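Long-range contacts in acetyltransferase (Klebsiella pneumoniae, PDB 5XUN), which probably acetylates glycyl-tRNA(Gly) with acetyl-CoA, acting as the GNAT-family toxin of a type II toxin-antitoxin system: residues Gly42-Leu50 and Leu60-Ser68; Val116-Ser124 and Tyr163-Phe172. The protein carries 1 engineered substitution. One frame throughout, in Å; residues are numbered along the deposited sequence.

Contact 1 (Gly42-Leu50 and Leu60-Ser68)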
loop_
_atom_site.group_PDB
_atom_site.type_symbol
_atom_site.label_atom_id
_atom_site.label_comp_id
_atom_site.label_asym_id
_atom_site.label_seq_id
_atom_site.Cartn_x
_atom_site.Cartn_y
_atom_site.Cartn_z
ATOM N N GLY B 42 10.429 -0.938 -11.681
ATOM C CA GLY B 42 10.767 -2.022 -10.779
ATOM C C GLY B 42 9.818 -2.246 -9.617
ATOM O O GLY B 42 10.135 -3.041 -8.728
ATOM N N GLN B 43 8.687 -1.537 -9.571
ATOM C CA GLN B 43 7.655 -1.739 -8.548
ATOM C C GLN B 43 8.159 -1.399 -7.148
ATOM O O GLN B 43 7.656 -1.926 -6.156
ATOM C CB GLN B 43 7.109 -3.171 -8.582
ATOM C CG GLN B 43 6.747 -3.637 -9.974
ATOM C CD GLN B 43 5.765 -2.712 -10.662
ATOM O OE1 GLN B 43 4.874 -2.149 -10.031
ATOM N NE2 GLN B 43 5.926 -2.546 -11.970
ATOM N N ILE B 44 9.161 -0.521 -7.071
ATOM C CA ILE B 44 9.660 0.014 -5.807
ATOM C C ILE B 44 8.887 1.268 -5.409
ATOM O O ILE B 44 8.751 1.573 -4.217
ATOM C CB ILE B 44 11.168 0.312 -5.952
ATOM C CG1 ILE B 44 11.956 -0.970 -6.202
ATOM C CG2 ILE B 44 11.728 0.988 -4.718
ATOM C CD1 ILE B 44 11.718 -2.042 -5.156
ATOM N N LEU B 45 8.377 1.986 -6.396
ATOM C CA LEU B 45 7.617 3.209 -6.214
ATOM C C LEU B 45 6.772 3.363 -7.459
ATOM O O LEU B 45 6.980 2.663 -8.454
ATOM C CB LEU B 45 8.529 4.426 -6.005
ATOM C CG LEU B 45 9.526 4.812 -7.109
ATOM C CD1 LEU B 45 8.898 5.638 -8.239
ATOM C CD2 LEU B 45 10.691 5.556 -6.483
ATOM N N ARG B 46 5.825 4.296 -7.403
ATOM C CA ARG B 46 5.151 4.786 -8.592
ATOM C C ARG B 46 5.306 6.299 -8.632
ATOM O O ARG B 46 5.200 6.974 -7.597
ATOM C CB ARG B 46 3.668 4.388 -8.619
ATOM C CG ARG B 46 3.461 2.874 -8.642
ATOM C CD ARG B 46 4.151 2.218 -9.836
ATOM N NE ARG B 46 3.339 2.297 -11.044
ATOM C CZ ARG B 46 3.707 1.800 -12.225
ATOM N NH1 ARG B 46 4.874 1.189 -12.351
ATOM N NH2 ARG B 46 2.917 1.917 -13.282
ATOM N N GLY B 47 5.606 6.816 -9.818
ATOM C CA GLY B 47 6.006 8.205 -9.995
ATOM C C GLY B 47 4.947 9.014 -10.722
ATOM O O GLY B 47 4.321 8.529 -11.661
ATOM N N TYR B 48 4.799 10.265 -10.311
ATOM C CA TYR B 48 3.863 11.190 -10.928
ATOM C C TYR B 48 4.620 12.464 -11.264
ATOM O O TYR B 48 5.547 12.851 -10.550
ATOM C CB TYR B 48 2.675 11.503 -9.995
ATOM C CG TYR B 48 1.840 10.286 -9.673
ATOM C CD1 TYR B 48 2.263 9.364 -8.718
ATOM C CD2 TYR B 48 0.643 10.040 -10.342
ATOM C CE1 TYR B 48 1.508 8.237 -8.431
ATOM C CE2 TYR B 48 -0.122 8.906 -10.059
ATOM C CZ TYR B 48 0.321 8.011 -9.099
ATOM O OH TYR B 48 -0.417 6.880 -8.801
ATOM N N ALA B 49 4.240 13.106 -12.361
ATOM C CA ALA B 49 4.961 14.281 -12.826
ATOM C C ALA B 49 4.015 15.448 -13.078
ATOM O O ALA B 49 2.899 15.270 -13.581
ATOM C CB ALA B 49 5.739 13.966 -14.106
ATOM N N LEU B 50 4.498 16.645 -12.756
ATOM C CA LEU B 50 3.837 17.903 -13.076
ATOM C C LEU B 50 4.491 18.444 -14.342
ATOM O O LEU B 50 5.702 18.690 -14.354
ATOM C CB LEU B 50 3.985 18.888 -11.915
ATOM C CG LEU B 50 3.537 20.340 -12.079
ATOM C CD1 LEU B 50 2.030 20.422 -12.151
ATOM C CD2 LEU B 50 4.078 21.172 -10.936
ATOM N N LEU B 60 8.186 19.852 -14.539
ATOM C CA LEU B 60 8.397 20.919 -13.574
ATOM C C LEU B 60 8.257 20.459 -12.130
ATOM O O LEU B 60 8.517 21.251 -11.214
ATOM C CB LEU B 60 7.420 22.077 -13.845
ATOM C CG LEU B 60 7.664 22.969 -15.073
ATOM C CD1 LEU B 60 9.077 23.534 -15.062
ATOM C CD2 LEU B 60 7.377 22.264 -16.390
ATOM N N GLY B 61 7.860 19.211 -11.903
ATOM C CA GLY B 61 7.801 18.656 -10.565
ATOM C C GLY B 61 7.435 17.192 -10.633
ATOM O O GLY B 61 6.964 16.701 -11.664
ATOM N N TYR B 62 7.662 16.494 -9.523
ATOM C CA TYR B 62 7.341 15.073 -9.491
ATOM C C TYR B 62 7.190 14.616 -8.047
ATOM O O TYR B 62 7.629 15.300 -7.117
ATOM C CB TYR B 62 8.415 14.251 -10.216
ATOM C CG TYR B 62 9.687 14.019 -9.419
ATOM C CD1 TYR B 62 10.725 14.955 -9.419
ATOM C CD2 TYR B 62 9.862 12.855 -8.696
ATOM C CE1 TYR B 62 11.890 14.731 -8.686
ATOM C CE2 TYR B 62 10.998 12.624 -7.978
ATOM C CZ TYR B 62 12.019 13.557 -7.977
ATOM O OH TYR B 62 13.151 13.296 -7.241
ATOM N N TYR B 63 6.568 13.442 -7.870
ATOM C CA TYR B 63 6.525 12.806 -6.554
ATOM C C TYR B 63 6.437 11.290 -6.718
ATOM O O TYR B 63 6.082 10.788 -7.787
ATOM C CB TYR B 63 5.366 13.343 -5.692
ATOM C CG TYR B 63 3.956 12.895 -6.043
ATOM C CD1 TYR B 63 3.475 11.648 -5.638
ATOM C CD2 TYR B 63 3.092 13.734 -6.735
ATOM C CE1 TYR B 63 2.178 11.251 -5.930
ATOM C CE2 TYR B 63 1.797 13.345 -7.037
ATOM C CZ TYR B 63 1.343 12.102 -6.629
ATOM O OH TYR B 63 0.056 11.712 -6.920
ATOM N N THR B 64 6.761 10.561 -5.639
ATOM C CA THR B 64 6.732 9.100 -5.646
ATOM C C THR B 64 5.967 8.559 -4.438
ATOM O O THR B 64 6.012 9.132 -3.346
ATOM C CB THR B 64 8.156 8.493 -5.632
ATOM O OG1 THR B 64 8.753 8.701 -4.352
ATOM C CG2 THR B 64 9.030 9.145 -6.676
ATOM N N LEU B 65 5.299 7.412 -4.634
ATOM C CA LEU B 65 4.527 6.741 -3.587
ATOM C C LEU B 65 4.950 5.283 -3.469
ATOM O O LEU B 65 5.111 4.593 -4.477
ATOM C CB LEU B 65 3.019 6.808 -3.879
ATOM C CG LEU B 65 2.457 8.226 -3.984
ATOM C CD1 LEU B 65 0.995 8.237 -4.424
ATOM C CD2 LEU B 65 2.618 8.925 -2.655
ATOM N N SER B 66 5.114 4.814 -2.234
ATOM C CA SER B 66 5.444 3.421 -1.974
ATOM C C SER B 66 4.616 2.923 -0.803
ATOM O O SER B 66 4.373 3.669 0.147
ATOM C CB SER B 66 6.940 3.251 -1.651
ATOM O OG SER B 66 7.733 3.867 -2.655
ATOM N N GLY B 67 4.172 1.672 -0.878
ATOM C CA GLY B 67 3.531 1.058 0.269
ATOM C C GLY B 67 4.507 0.882 1.416
ATOM O O GLY B 67 5.677 0.559 1.225
ATOM N N SER B 68 4.007 1.044 2.633
ATOM C CA SER B 68 4.887 1.015 3.789
ATOM C C SER B 68 4.061 0.695 5.022
ATOM O O SER B 68 2.849 0.476 4.946
ATOM C CB SER B 68 5.617 2.346 3.964
ATOM O OG SER B 68 4.694 3.394 4.193
#
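Tyr-48 and Tyr-63 face each other as a hydrogen-bonded pair in the antiparallel hairpin of strands 46-51 and 59-71, part of the GNAT sheet. Backbone bonds carry most of the polar contact: Tyr-48 N reaches Tyr-63 O at 2.9 Å, Tyr-63 N returns to Tyr-48 O, and Arg-46 and Leu-65 exchange a second such pair. At the far end Leu-50 O receives Leu-60 N at 2.7 Å and, weakly, Gly-61 N, making a classic beta bulge. Thr-64 CA adds a CA-H...O contact to Arg-46 O.

Aromatic packing follows on the face of Tyr-48, Tyr-63 and Leu-65. With CG of Tyr-63 wedged between its backbone N and carbonyl carbon (chi1 74°), its ring lies under CB of Tyr-48, a CH-pi contact of 3.8 Å to the centroid. The ring planes differ by 15° but are slid apart; Tyr-48 CD1 meets Tyr-63 CE1 at 3.4 Å. Both hydroxyls bond elsewhere: Tyr-63 OH with His-115, Tyr-48 OH with Ala-126 O of the second subunit. Just before the strand, Leu-45 CD1 lies 3.8 Å from Thr-64 CG2. Backbone bonds thus set the register, while the tyrosines combine apolar flanks with polar ends held by helix 108-126 and the dimer partner.

Contact 2 (Val116-Ser124 and Tyr163-Phe172); sequences VMRVVWGAS and YPTKSIEQLF
Helix 116-124, through Met-117 and Trp-121, meets the segment 163-172, whose helix 165-171 crosses it at 109° with the axes 9.7 Å apart at their closest. Here the C-terminal helix of this GNAT fold leans against the long helix 108-126, and no hydrogen bond joins the two segments.

Ile-168 sits in the middle: its CG2 branch touches Trp-121 CB at 3.6 Å, while CD1 reaches Val-120 CG1 and the sulfur of Met-117. The Met-117 chain bends at chi2 (-49°), carrying its CE methyl over one face of the Tyr-163 ring, 3.7 Å from the centroid; SD stands obliquely to that ring, in a Met-aromatic contact. Tyr-163 is in turn met edge-to-face by Phe-150.

Phe-172, just past the helix, meets Trp-121 and Arg-118 in directions roughly at right angles. Its ring makes an offset stack with the six-membered ring of Trp-121, centroids 4.7 Å apart and planes at 23°. Phe-172 CE1 lies over one face of the Arg-118 guanidinium, 3.8 Å from NH2, the two planes steeply inclined. Farther along, Ser-124 CB meets Thr-165 CG2; Thr-165 OG1 bonds to Ile-129 O. Phe-172 CB lies over the face of the Trp-121 six-membered ring, a CH-pi contact 3.5 Å from its centroid.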
loop_
_atom_site.group_PDB
_atom_site.type_symbol
_atom_site.label_atom_id
_atom_site.label_comp_id
_atom_site.label_asym_id
_atom_site.label_seq_id
_atom_site.Cartn_x
_atom_site.Cartn_y
_atom_site.Cartn_z
ATOM N N VAL B 116 -1.596 13.788 -4.398
ATOM C CA VAL B 116 -1.184 12.644 -3.584
ATOM C C VAL B 116 -2.352 12.139 -2.753
ATOM O O VAL B 116 -2.611 10.933 -2.678
ATOM C CB VAL B 116 -0.000 13.017 -2.676
ATOM C CG1 VAL B 116 0.283 11.869 -1.673
ATOM C CG2 VAL B 116 1.235 13.391 -3.495
ATOM N N MET B 117 -3.061 13.063 -2.095
ATOM C CA MET B 117 -4.160 12.678 -1.214
ATOM C C MET B 117 -5.222 11.889 -1.963
ATOM O O MET B 117 -5.754 10.903 -1.445
ATOM C CB MET B 117 -4.785 13.914 -0.574
ATOM C CG MET B 117 -3.870 14.679 0.345
ATOM S SD MET B 117 -3.072 13.593 1.525
ATOM C CE MET B 117 -2.214 14.792 2.544
ATOM N N ARG B 118 -5.554 12.319 -3.181
ATOM C CA ARG B 118 -6.584 11.632 -3.947
ATOM C C ARG B 118 -6.136 10.227 -4.337
ATOM O O ARG B 118 -6.945 9.289 -4.340
ATOM C CB ARG B 118 -6.949 12.455 -5.179
ATOM C CG ARG B 118 -8.036 11.830 -6.025
ATOM C CD ARG B 118 -8.385 12.697 -7.220
ATOM N NE ARG B 118 -9.108 13.907 -6.839
ATOM C CZ ARG B 118 -10.389 13.931 -6.479
ATOM N NH1 ARG B 118 -11.099 12.809 -6.443
ATOM N NH2 ARG B 118 -10.963 15.080 -6.151
ATOM N N VAL B 119 -4.853 10.061 -4.677
ATOM C CA VAL B 119 -4.341 8.737 -5.014
ATOM C C VAL B 119 -4.384 7.829 -3.795
ATOM O O VAL B 119 -4.807 6.671 -3.876
ATOM C CB VAL B 119 -2.918 8.834 -5.594
ATOM C CG1 VAL B 119 -2.314 7.451 -5.742
ATOM C CG2 VAL B 119 -2.936 9.556 -6.932
ATOM N N VAL B 120 -3.935 8.337 -2.648
ATOM C CA VAL B 120 -3.915 7.532 -1.431
ATOM C C VAL B 120 -5.334 7.219 -0.975
ATOM O O VAL B 120 -5.606 6.138 -0.432
ATOM C CB VAL B 120 -3.106 8.250 -0.339
ATOM C CG1 VAL B 120 -3.272 7.556 1.004
ATOM C CG2 VAL B 120 -1.637 8.297 -0.746
ATOM N N TRP B 121 -6.253 8.166 -1.167
ATOM C CA TRP B 121 -7.653 7.912 -0.856
ATOM C C TRP B 121 -8.181 6.747 -1.677
ATOM O O TRP B 121 -8.721 5.783 -1.125
ATOM C CB TRP B 121 -8.477 9.173 -1.114
ATOM C CG TRP B 121 -9.922 9.035 -0.791
ATOM C CD1 TRP B 121 -10.466 8.569 0.369
ATOM C CD2 TRP B 121 -11.021 9.387 -1.641
ATOM N NE1 TRP B 121 -11.836 8.601 0.292
ATOM C CE2 TRP B 121 -12.201 9.098 -0.934
ATOM C CE3 TRP B 121 -11.118 9.917 -2.931
ATOM C CZ2 TRP B 121 -13.466 9.321 -1.474
ATOM C CZ3 TRP B 121 -12.374 10.136 -3.467
ATOM C CH2 TRP B 121 -13.530 9.838 -2.741
ATOM N N GLY B 122 -7.966 6.790 -2.996
ATOM C CA GLY B 122 -8.352 5.669 -3.837
ATOM C C GLY B 122 -7.732 4.364 -3.378
ATOM O O GLY B 122 -8.406 3.331 -3.324
ATOM N N ALA B 123 -6.440 4.399 -3.027
ATOM C CA ALA B 123 -5.740 3.196 -2.596
ATOM C C ALA B 123 -6.292 2.658 -1.282
ATOM O O ALA B 123 -6.369 1.438 -1.091
ATOM C CB ALA B 123 -4.246 3.481 -2.472
ATOM N N SER B 124 -6.682 3.550 -0.367
ATOM C CA SER B 124 -7.138 3.134 0.953
ATOM C C SER B 124 -8.438 2.339 0.904
ATOM O O SER B 124 -8.720 1.570 1.834
ATOM C CB SER B 124 -7.332 4.366 1.839
ATOM O OG SER B 124 -8.474 5.108 1.413
ATOM N N TYR B 163 -0.204 11.946 7.815
ATOM C CA TYR B 163 -1.521 12.501 7.523
ATOM C C TYR B 163 -2.519 11.351 7.499
ATOM O O TYR B 163 -2.450 10.494 6.595
ATOM C CB TYR B 163 -1.512 13.259 6.199
ATOM C CG TYR B 163 -2.663 14.230 6.038
ATOM C CD1 TYR B 163 -3.907 13.792 5.606
ATOM C CD2 TYR B 163 -2.500 15.588 6.299
ATOM C CE1 TYR B 163 -4.960 14.670 5.444
ATOM C CE2 TYR B 163 -3.551 16.481 6.139
ATOM C CZ TYR B 163 -4.778 16.016 5.709
ATOM O OH TYR B 163 -5.832 16.889 5.540
ATOM N N PRO B 164 -3.450 11.283 8.454
ATOM C CA PRO B 164 -4.306 10.092 8.569
ATOM C C PRO B 164 -5.326 9.983 7.445
ATOM O O PRO B 164 -5.886 10.979 6.979
ATOM C CB PRO B 164 -4.997 10.265 9.928
ATOM C CG PRO B 164 -4.778 11.670 10.339
ATOM C CD PRO B 164 -3.713 12.292 9.494
ATOM N N THR B 165 -5.552 8.739 7.007
ATOM C CA THR B 165 -6.625 8.441 6.061
ATOM C C THR B 165 -7.962 8.999 6.538
ATOM O O THR B 165 -8.780 9.463 5.732
ATOM C CB THR B 165 -6.720 6.923 5.859
ATOM O OG1 THR B 165 -5.505 6.438 5.273
ATOM C CG2 THR B 165 -7.883 6.549 4.974
ATOM N N LYS B 166 -8.192 8.978 7.854
ATOM C CA LYS B 166 -9.415 9.549 8.406
ATOM C C LYS B 166 -9.593 11.004 7.979
ATOM O O LYS B 166 -10.703 11.436 7.645
ATOM C CB LYS B 166 -9.381 9.443 9.928
ATOM C CG LYS B 166 -10.717 9.685 10.580
ATOM C CD LYS B 166 -10.534 10.246 11.966
ATOM C CE LYS B 166 -11.829 10.855 12.458
ATOM N NZ LYS B 166 -12.731 9.810 13.010
ATOM N N SER B 167 -8.501 11.768 7.954
ATOM C CA SER B 167 -8.574 13.147 7.482
ATOM C C SER B 167 -8.660 13.220 5.962
ATOM O O SER B 167 -9.328 14.105 5.414
ATOM C CB SER B 167 -7.372 13.932 7.987
ATOM O OG SER B 167 -7.353 13.926 9.397
ATOM N N ILE B 168 -7.963 12.323 5.264
ATOM C CA ILE B 168 -8.025 12.311 3.804
ATOM C C ILE B 168 -9.465 12.157 3.323
ATOM O O ILE B 168 -9.915 12.871 2.421
ATOM C CB ILE B 168 -7.118 11.203 3.239
ATOM C CG1 ILE B 168 -5.650 11.474 3.601
ATOM C CG2 ILE B 168 -7.319 11.067 1.748
ATOM C CD1 ILE B 168 -4.662 10.373 3.118
ATOM N N GLU B 169 -10.213 11.219 3.916
ATOM C CA GLU B 169 -11.582 10.989 3.456
ATOM C C GLU B 169 -12.472 12.209 3.690
ATOM O O GLU B 169 -13.393 12.456 2.902
ATOM C CB GLU B 169 -12.165 9.740 4.107
ATOM C CG GLU B 169 -12.414 9.849 5.576
ATOM C CD GLU B 169 -13.668 9.120 5.984
ATOM O OE1 GLU B 169 -14.057 9.223 7.168
ATOM O OE2 GLU B 169 -14.265 8.449 5.112
ATOM N N GLN B 170 -12.205 12.987 4.743
ATOM C CA GLN B 170 -12.929 14.242 4.944
ATOM C C GLN B 170 -12.698 15.214 3.793
ATOM O O GLN B 170 -13.559 16.052 3.510
ATOM C CB GLN B 170 -12.513 14.904 6.265
ATOM C CG GLN B 170 -12.869 14.150 7.552
ATOM C CD GLN B 170 -14.351 14.235 7.913
ATOM O OE1 GLN B 170 -15.172 14.711 7.128
ATOM N NE2 GLN B 170 -14.692 13.781 9.117
ATOM N N LEU B 171 -11.541 15.128 3.129
ATOM C CA LEU B 171 -11.257 16.016 2.003
ATOM C C LEU B 171 -12.189 15.768 0.822
ATOM O O LEU B 171 -12.458 16.693 0.048
ATOM C CB LEU B 171 -9.803 15.860 1.548
ATOM C CG LEU B 171 -8.661 16.205 2.511
ATOM C CD1 LEU B 171 -7.317 15.904 1.861
ATOM C CD2 LEU B 171 -8.715 17.658 2.971
ATOM N N PHE B 172 -12.674 14.539 0.648
ATOM C CA PHE B 172 -13.376 14.141 -0.568
ATOM C C PHE B 172 -14.838 13.759 -0.329
ATOM O O PHE B 172 -15.421 13.016 -1.122
ATOM C CB PHE B 172 -12.619 12.996 -1.241
ATOM C CG PHE B 172 -11.179 13.311 -1.509
ATOM C CD1 PHE B 172 -10.836 14.299 -2.417
ATOM C CD2 PHE B 172 -10.170 12.697 -0.786
ATOM C CE1 PHE B 172 -9.516 14.614 -2.652
ATOM C CE2 PHE B 172 -8.845 13.021 -1.010
ATOM C CZ PHE B 172 -8.521 13.980 -1.940
#

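The two contacts serve the same sheet in different ways. Contact 1 is buried and lies within it, joining neighbouring strands by backbone hydrogen bonds; contact 2 is only partly buried and packs helix 165-171 on helix 108-126 by van der Waals and aromatic packing, with no hydrogen bond between the segments and with exposed Arg-118, Glu-169 and Leu-171 at its edge. They meet on the face of the sheet that carries Tyr-48, Tyr-63 and Leu-65: Val-116 CG2 comes within 3.4 Å of Tyr-63 CE1, and Val-119 CG1 within 3.6 Å of Leu-65 CD1. Helix 108-126 therefore lies between the hairpin and the C-terminal helix. Both contacts also touch the second subunit, contact 1 with hydrogen bonds and contact 2 by packing.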